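UDP-glucose:anthocyanidin 3-O-glucosyltransferase (Clitoria ternatea, PDB 4REL) is a plant glycosyltransferase of the UDP-glycosyltransferase family, built on the two-domain GT-B fold. Local coordinates at residues A[131-136]-A[207-212]; A[213-218]-A[233-238]. All coordinates share one frame; numbering follows the deposited sequence.

The two contacts lie at one side of the seven-stranded parallel sheet of the N-terminal half, with centres about 11 Å apart. Interaction 1 pairs strands 131-135 and 208-211 within the sheet. Interaction 2 follows directly along the chain. It packs the loop after strand 208-211 against edge strand 233-235 and the loop beyond it, with helix 220-229 in between. Strand 208-211 joins the two. Val-211 N lies 2.7 Å from Leu-234 O, a probable hydrogen bond, and Asn-212 packs on Pro-238. Together they build one edge of the Rossmann-like domain, with interaction 1 nearer the bound 3,5,7-trihydroxy-2-(4-hydroxyphenyl)-4H-chromen-4-one (KMP).

Interaction 1: residues A[131-136]-A[207-212]; sequences WIAFWP and KAVVVN
Ala-133 and Val-210 meet at the centre of this parallel strand pair. Val-210 N gives its hydrogen to Ala-133 O at 2.7 Å. Ala-208 O accepts from Ala-133 N, and Val-210 O accepts from Trp-135 N. Asn-212 N bonds to Trp-135 O at 3.1 Å.

The dense part is the face with Ile-132, Phe-134 and Val-210. Ile-132 CG2 touches Val-210 CG2 at 3.7 Å. The other methyl, Val-210 CG1, lies 4.0 Å from Phe-134 CD1. The Phe-134 ring has CG anti to the backbone N (chi1 179°), which carries it along the strand to Asn-212. There Phe-134 CZ lies 3.8 Å from Asn-212 CG, with ring and amide planes 55° apart. Helices 18-31 and 431-445 cover this face.

The two ends are more open to solvent. Lys-207 is exposed; its N bonds to Trp-131 O. Its CB still lies against that oxygen, while the end of the chain leads away. At the other end, Pro-136 and Asn-212 are partly exposed, and a water bridges Pro-136 O and Asn-212 ND2.

Trp-135, on the opposite face, is buried. The end of its side chain leads away from strand 208-211, NE1 bonds to Val-138 O, and the side chain lies about 5 Å from KMP. This is the parallel sheet core of a Rossmann-like GT-B domain, with the ligand pocket near the strands' C-terminal ends.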
loop_
_atom_site.group_PDB
_atom_site.type_symbol
_atom_site.label_atom_id
_atom_site.label_comp_id
_atom_site.label_asym_id
_atom_site.label_seq_id
_atom_site.Cartn_x
_atom_site.Cartn_y
_atom_site.Cartn_z
ATOM N N TRP A 131 -15.686 6.125 -14.889
ATOM C CA TRP A 131 -15.227 5.717 -13.573
ATOM C C TRP A 131 -13.802 5.195 -13.684
ATOM O O TRP A 131 -13.526 4.231 -14.411
ATOM C CB TRP A 131 -16.131 4.612 -13.015
ATOM C CG TRP A 131 -15.866 4.265 -11.570
ATOM C CD1 TRP A 131 -16.063 5.065 -10.484
ATOM C CD2 TRP A 131 -15.369 3.015 -11.065
ATOM N NE1 TRP A 131 -15.718 4.392 -9.330
ATOM C CE2 TRP A 131 -15.294 3.130 -9.663
ATOM C CE3 TRP A 131 -14.994 1.804 -11.669
ATOM C CZ2 TRP A 131 -14.849 2.085 -8.847
ATOM C CZ3 TRP A 131 -14.560 0.766 -10.855
ATOM C CH2 TRP A 131 -14.487 0.914 -9.462
ATOM N N ILE A 132 -12.894 5.846 -12.972
ATOM C CA ILE A 132 -11.485 5.489 -13.013
ATOM C C ILE A 132 -11.133 4.889 -11.663
ATOM O O ILE A 132 -11.275 5.540 -10.634
ATOM C CB ILE A 132 -10.611 6.722 -13.285
ATOM C CG1 ILE A 132 -10.948 7.308 -14.662
ATOM C CG2 ILE A 132 -9.135 6.364 -13.180
ATOM C CD1 ILE A 132 -10.236 8.613 -14.980
ATOM N N ALA A 133 -10.705 3.630 -11.666
ATOM C CA ALA A 133 -10.399 2.932 -10.420
ATOM C C ALA A 133 -8.912 3.049 -10.090
ATOM O O ALA A 133 -8.051 2.874 -10.965
ATOM C CB ALA A 133 -10.829 1.462 -10.496
ATOM N N PHE A 134 -8.618 3.348 -8.825
ATOM C CA PHE A 134 -7.239 3.530 -8.368
ATOM C C PHE A 134 -6.865 2.324 -7.506
ATOM O O PHE A 134 -7.652 1.899 -6.649
ATOM C CB PHE A 134 -7.142 4.836 -7.560
ATOM C CG PHE A 134 -5.763 5.129 -6.997
ATOM C CD1 PHE A 134 -4.698 5.424 -7.839
ATOM C CD2 PHE A 134 -5.551 5.145 -5.615
ATOM C CE1 PHE A 134 -3.439 5.723 -7.317
ATOM C CE2 PHE A 134 -4.289 5.444 -5.082
ATOM C CZ PHE A 134 -3.230 5.731 -5.947
ATOM N N TRP A 135 -5.667 1.786 -7.730
ATOM C CA TRP A 135 -5.208 0.570 -7.049
ATOM C C TRP A 135 -3.904 0.809 -6.292
ATOM O O TRP A 135 -2.816 0.733 -6.877
ATOM C CB TRP A 135 -4.984 -0.532 -8.087
ATOM C CG TRP A 135 -4.733 -1.881 -7.483
ATOM C CD1 TRP A 135 -3.527 -2.495 -7.317
ATOM C CD2 TRP A 135 -5.722 -2.779 -6.963
ATOM N NE1 TRP A 135 -3.704 -3.725 -6.721
ATOM C CE2 TRP A 135 -5.043 -3.921 -6.505
ATOM C CE3 TRP A 135 -7.114 -2.726 -6.856
ATOM C CZ2 TRP A 135 -5.716 -5.010 -5.936
ATOM C CZ3 TRP A 135 -7.779 -3.797 -6.288
ATOM C CH2 TRP A 135 -7.076 -4.929 -5.833
ATOM N N PRO A 136 -4.002 1.106 -4.985
ATOM C CA PRO A 136 -2.793 1.385 -4.207
ATOM C C PRO A 136 -2.292 0.152 -3.446
ATOM O O PRO A 136 -1.488 0.276 -2.528
ATOM C CB PRO A 136 -3.277 2.453 -3.225
ATOM C CG PRO A 136 -4.685 2.009 -2.915
ATOM C CD PRO A 136 -5.221 1.512 -4.265
ATOM N N LYS A 207 -13.398 2.931 -16.827
ATOM C CA LYS A 207 -12.815 3.539 -18.023
ATOM C C LYS A 207 -11.307 3.294 -18.058
ATOM O O LYS A 207 -10.721 3.056 -19.127
ATOM C CB LYS A 207 -13.126 5.040 -18.026
ATOM C CG LYS A 207 -12.470 5.827 -19.152
ATOM C CD LYS A 207 -13.032 5.468 -20.513
ATOM C CE LYS A 207 -12.560 6.483 -21.561
ATOM N NZ LYS A 207 -13.198 6.268 -22.895
ATOM N N ALA A 208 -10.685 3.345 -16.883
ATOM C CA ALA A 208 -9.280 2.990 -16.723
ATOM C C ALA A 208 -9.025 2.522 -15.295
ATOM O O ALA A 208 -9.731 2.925 -14.361
ATOM C CB ALA A 208 -8.379 4.180 -17.065
ATOM N N VAL A 209 -8.033 1.654 -15.128
ATOM C CA VAL A 209 -7.568 1.284 -13.805
ATOM C C VAL A 209 -6.163 1.857 -13.672
ATOM O O VAL A 209 -5.300 1.611 -14.525
ATOM C CB VAL A 209 -7.546 -0.253 -13.598
ATOM C CG1 VAL A 209 -6.900 -0.599 -12.265
ATOM C CG2 VAL A 209 -8.961 -0.822 -13.658
ATOM N N VAL A 210 -5.948 2.649 -12.624
ATOM C CA VAL A 210 -4.660 3.306 -12.401
ATOM C C VAL A 210 -3.913 2.586 -11.278
ATOM O O VAL A 210 -4.392 2.533 -10.137
ATOM C CB VAL A 210 -4.859 4.787 -12.031
ATOM C CG1 VAL A 210 -3.516 5.441 -11.673
ATOM C CG2 VAL A 210 -5.494 5.534 -13.195
ATOM N N VAL A 211 -2.750 2.020 -11.606
ATOM C CA VAL A 211 -1.978 1.252 -10.636
ATOM C C VAL A 211 -0.867 2.125 -10.066
ATOM O O VAL A 211 -0.113 2.745 -10.811
ATOM C CB VAL A 211 -1.363 -0.025 -11.258
ATOM C CG1 VAL A 211 -0.522 -0.757 -10.217
ATOM C CG2 VAL A 211 -2.451 -0.948 -11.793
ATOM N N ASN A 212 -0.766 2.147 -8.739
ATOM C CA ASN A 212 0.185 2.992 -8.022
ATOM C C ASN A 212 1.524 2.268 -7.898
ATOM O O ASN A 212 1.982 1.973 -6.797
ATOM C CB ASN A 212 -0.365 3.271 -6.618
ATOM C CG ASN A 212 0.305 4.451 -5.945
ATOM O OD1 ASN A 212 0.527 5.494 -6.571
ATOM N ND2 ASN A 212 0.638 4.293 -4.658
HETATM O O HOH W 1 0.679 2.080 -2.694
#

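Interaction 2: residues A[213-218]-A[233-238]; sequences FFAELD and LLYVVP
Tyr-235 faces Ala-215 across the start and end of a right-handed beta-alpha-beta crossover in the Rossmann-like domain. Residues 213-218 follow strand 208-211 and include a short 3-10 turn at 215-217. Residues 233-238 contain the neighbouring edge strand, 233-235, and the loop after it. The contact lies at the C-terminal ends of the strands and joins side chains to both side-chain and backbone atoms.

The Tyr-235 ring is the main surface. Ala-215 CB sits over its centre in a CH-pi contact, 3.6 Å from the ring centroid and 14° off the normal. Phe-213 O comes to the ring edge instead, 3.6 Å from Tyr-235 CD1. The torsion of Tyr-235 puts CG anti to its carbonyl carbon (chi1 -75°), and the ring extends from the strand to the turn.

A second aromatic contact lies farther along. Phe-214 presents one face to the ring of Pro-238. Pro-238 CG is 3.6 Å from Phe-214 CZ, while Pro-238 CD stands 4.0 Å from the centroid of the Phe-214 ring. Val-237 CG1 approaches the same ring obliquely. Val-422 of helix 409-425 touches Phe-214, and Ala-432 of helix 431-445 touches Val-237, so the C-terminal helices help to enclose this part.

The polar end of the tyrosine is held just after the 3-10 segment, by Asp-218. This aspartate is buried, and its OD1 bonds to Ser-139 OG. The carboxylate and ring planes are 65° apart. Tyr-235 OH donates to the anti lone pair of Asp-218 OD2 at 2.8 Å.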
loop_
_atom_site.group_PDB
_atom_site.type_symbol
_atom_site.label_atom_id
_atom_site.label_comp_id
_atom_site.label_asym_id
_atom_site.label_seq_id
_atom_site.Cartn_x
_atom_site.Cartn_y
_atom_site.Cartn_z
ATOM N N PHE A 213 2.156 1.973 -9.026
ATOM C CA PHE A 213 3.392 1.199 -9.001
ATOM C C PHE A 213 4.201 1.397 -10.282
ATOM O O PHE A 213 3.881 2.250 -11.106
ATOM C CB PHE A 213 3.063 -0.286 -8.789
ATOM C CG PHE A 213 4.209 -1.083 -8.236
ATOM C CD1 PHE A 213 4.812 -0.710 -7.045
ATOM C CD2 PHE A 213 4.681 -2.201 -8.906
ATOM C CE1 PHE A 213 5.875 -1.434 -6.520
ATOM C CE2 PHE A 213 5.749 -2.928 -8.399
ATOM C CZ PHE A 213 6.345 -2.549 -7.205
ATOM N N PHE A 214 5.252 0.601 -10.435
ATOM C CA PHE A 214 6.155 0.698 -11.572
ATOM C C PHE A 214 5.902 -0.481 -12.507
ATOM O O PHE A 214 6.168 -1.627 -12.148
ATOM C CB PHE A 214 7.609 0.649 -11.074
ATOM C CG PHE A 214 7.890 1.555 -9.893
ATOM C CD1 PHE A 214 8.057 2.922 -10.074
ATOM C CD2 PHE A 214 8.011 1.033 -8.612
ATOM C CE1 PHE A 214 8.319 3.753 -8.989
ATOM C CE2 PHE A 214 8.277 1.854 -7.523
ATOM C CZ PHE A 214 8.429 3.217 -7.713
ATOM N N ALA A 215 5.390 -0.206 -13.705
ATOM C CA ALA A 215 5.055 -1.268 -14.649
ATOM C C ALA A 215 6.255 -2.165 -14.945
ATOM O O ALA A 215 6.111 -3.377 -15.129
ATOM C CB ALA A 215 4.508 -0.669 -15.941
ATOM N N GLU A 216 7.439 -1.555 -14.972
ATOM C CA GLU A 216 8.682 -2.258 -15.290
ATOM C C GLU A 216 9.053 -3.325 -14.261
ATOM O O GLU A 216 9.871 -4.204 -14.536
ATOM C CB GLU A 216 9.822 -1.240 -15.454
ATOM C CG GLU A 216 9.674 -0.305 -16.654
ATOM C CD GLU A 216 8.792 0.916 -16.390
ATOM O OE1 GLU A 216 8.110 0.974 -15.342
ATOM O OE2 GLU A 216 8.791 1.828 -17.244
ATOM N N LEU A 217 8.443 -3.262 -13.081
ATOM C CA LEU A 217 8.717 -4.236 -12.020
ATOM C C LEU A 217 7.738 -5.401 -11.982
ATOM O O LEU A 217 8.006 -6.418 -11.346
ATOM C CB LEU A 217 8.726 -3.562 -10.643
ATOM C CG LEU A 217 9.982 -2.824 -10.201
ATOM C CD1 LEU A 217 9.874 -2.481 -8.713
ATOM C CD2 LEU A 217 11.209 -3.675 -10.457
ATOM N N ASP A 218 6.585 -5.243 -12.621
ATOM C CA ASP A 218 5.591 -6.312 -12.645
ATOM C C ASP A 218 5.951 -7.309 -13.739
ATOM O O ASP A 218 6.535 -6.933 -14.758
ATOM C CB ASP A 218 4.184 -5.744 -12.890
ATOM C CG ASP A 218 3.564 -5.145 -11.643
ATOM O OD1 ASP A 218 4.081 -5.399 -10.528
ATOM O OD2 ASP A 218 2.553 -4.416 -11.773
ATOM N N LEU A 233 -5.266 -0.068 -18.716
ATOM C CA LEU A 233 -4.431 -0.236 -17.536
ATOM C C LEU A 233 -3.330 0.796 -17.583
ATOM O O LEU A 233 -2.526 0.798 -18.517
ATOM C CB LEU A 233 -3.801 -1.633 -17.511
ATOM C CG LEU A 233 -2.857 -1.959 -16.348
ATOM C CD1 LEU A 233 -3.604 -2.030 -15.008
ATOM C CD2 LEU A 233 -2.144 -3.282 -16.627
ATOM N N LEU A 234 -3.295 1.673 -16.583
ATOM C CA LEU A 234 -2.330 2.768 -16.555
ATOM C C LEU A 234 -1.517 2.703 -15.269
ATOM O O LEU A 234 -2.074 2.486 -14.184
ATOM C CB LEU A 234 -3.061 4.116 -16.636
ATOM C CG LEU A 234 -3.976 4.379 -17.838
ATOM C CD1 LEU A 234 -4.784 5.686 -17.663
ATOM C CD2 LEU A 234 -3.156 4.424 -19.117
ATOM N N TYR A 235 -0.202 2.879 -15.384
ATOM C CA TYR A 235 0.654 2.934 -14.202
ATOM C C TYR A 235 1.114 4.374 -14.000
ATOM O O TYR A 235 1.674 4.986 -14.910
ATOM C CB TYR A 235 1.881 2.030 -14.360
ATOM C CG TYR A 235 1.637 0.542 -14.226
ATOM C CD1 TYR A 235 2.051 -0.152 -13.094
ATOM C CD2 TYR A 235 1.015 -0.173 -15.242
ATOM C CE1 TYR A 235 1.839 -1.528 -12.976
ATOM C CE2 TYR A 235 0.803 -1.538 -15.133
ATOM C CZ TYR A 235 1.214 -2.205 -13.999
ATOM O OH TYR A 235 1.003 -3.559 -13.916
ATOM N N VAL A 236 0.857 4.919 -12.819
ATOM C CA VAL A 236 1.361 6.238 -12.464
ATOM C C VAL A 236 2.322 6.084 -11.295
ATOM O O VAL A 236 2.008 5.415 -10.305
ATOM C CB VAL A 236 0.222 7.202 -12.120
ATOM C CG1 VAL A 236 0.774 8.550 -11.653
ATOM C CG2 VAL A 236 -0.667 7.389 -13.338
ATOM N N VAL A 237 3.503 6.681 -11.443
ATOM C CA VAL A 237 4.592 6.537 -10.484
ATOM C C VAL A 237 4.119 6.913 -9.086
ATOM O O VAL A 237 3.579 8.006 -8.881
ATOM C CB VAL A 237 5.797 7.417 -10.899
ATOM C CG1 VAL A 237 6.769 7.599 -9.749
ATOM C CG2 VAL A 237 6.500 6.804 -12.102
ATOM N N PRO A 238 4.319 6.009 -8.117
ATOM C CA PRO A 238 3.814 6.174 -6.745
ATOM C C PRO A 238 4.622 7.135 -5.884
ATOM O O PRO A 238 4.181 7.460 -4.783
ATOM C CB PRO A 238 3.935 4.757 -6.159
ATOM C CG PRO A 238 5.035 4.122 -6.952
ATOM C CD PRO A 238 4.865 4.657 -8.343
#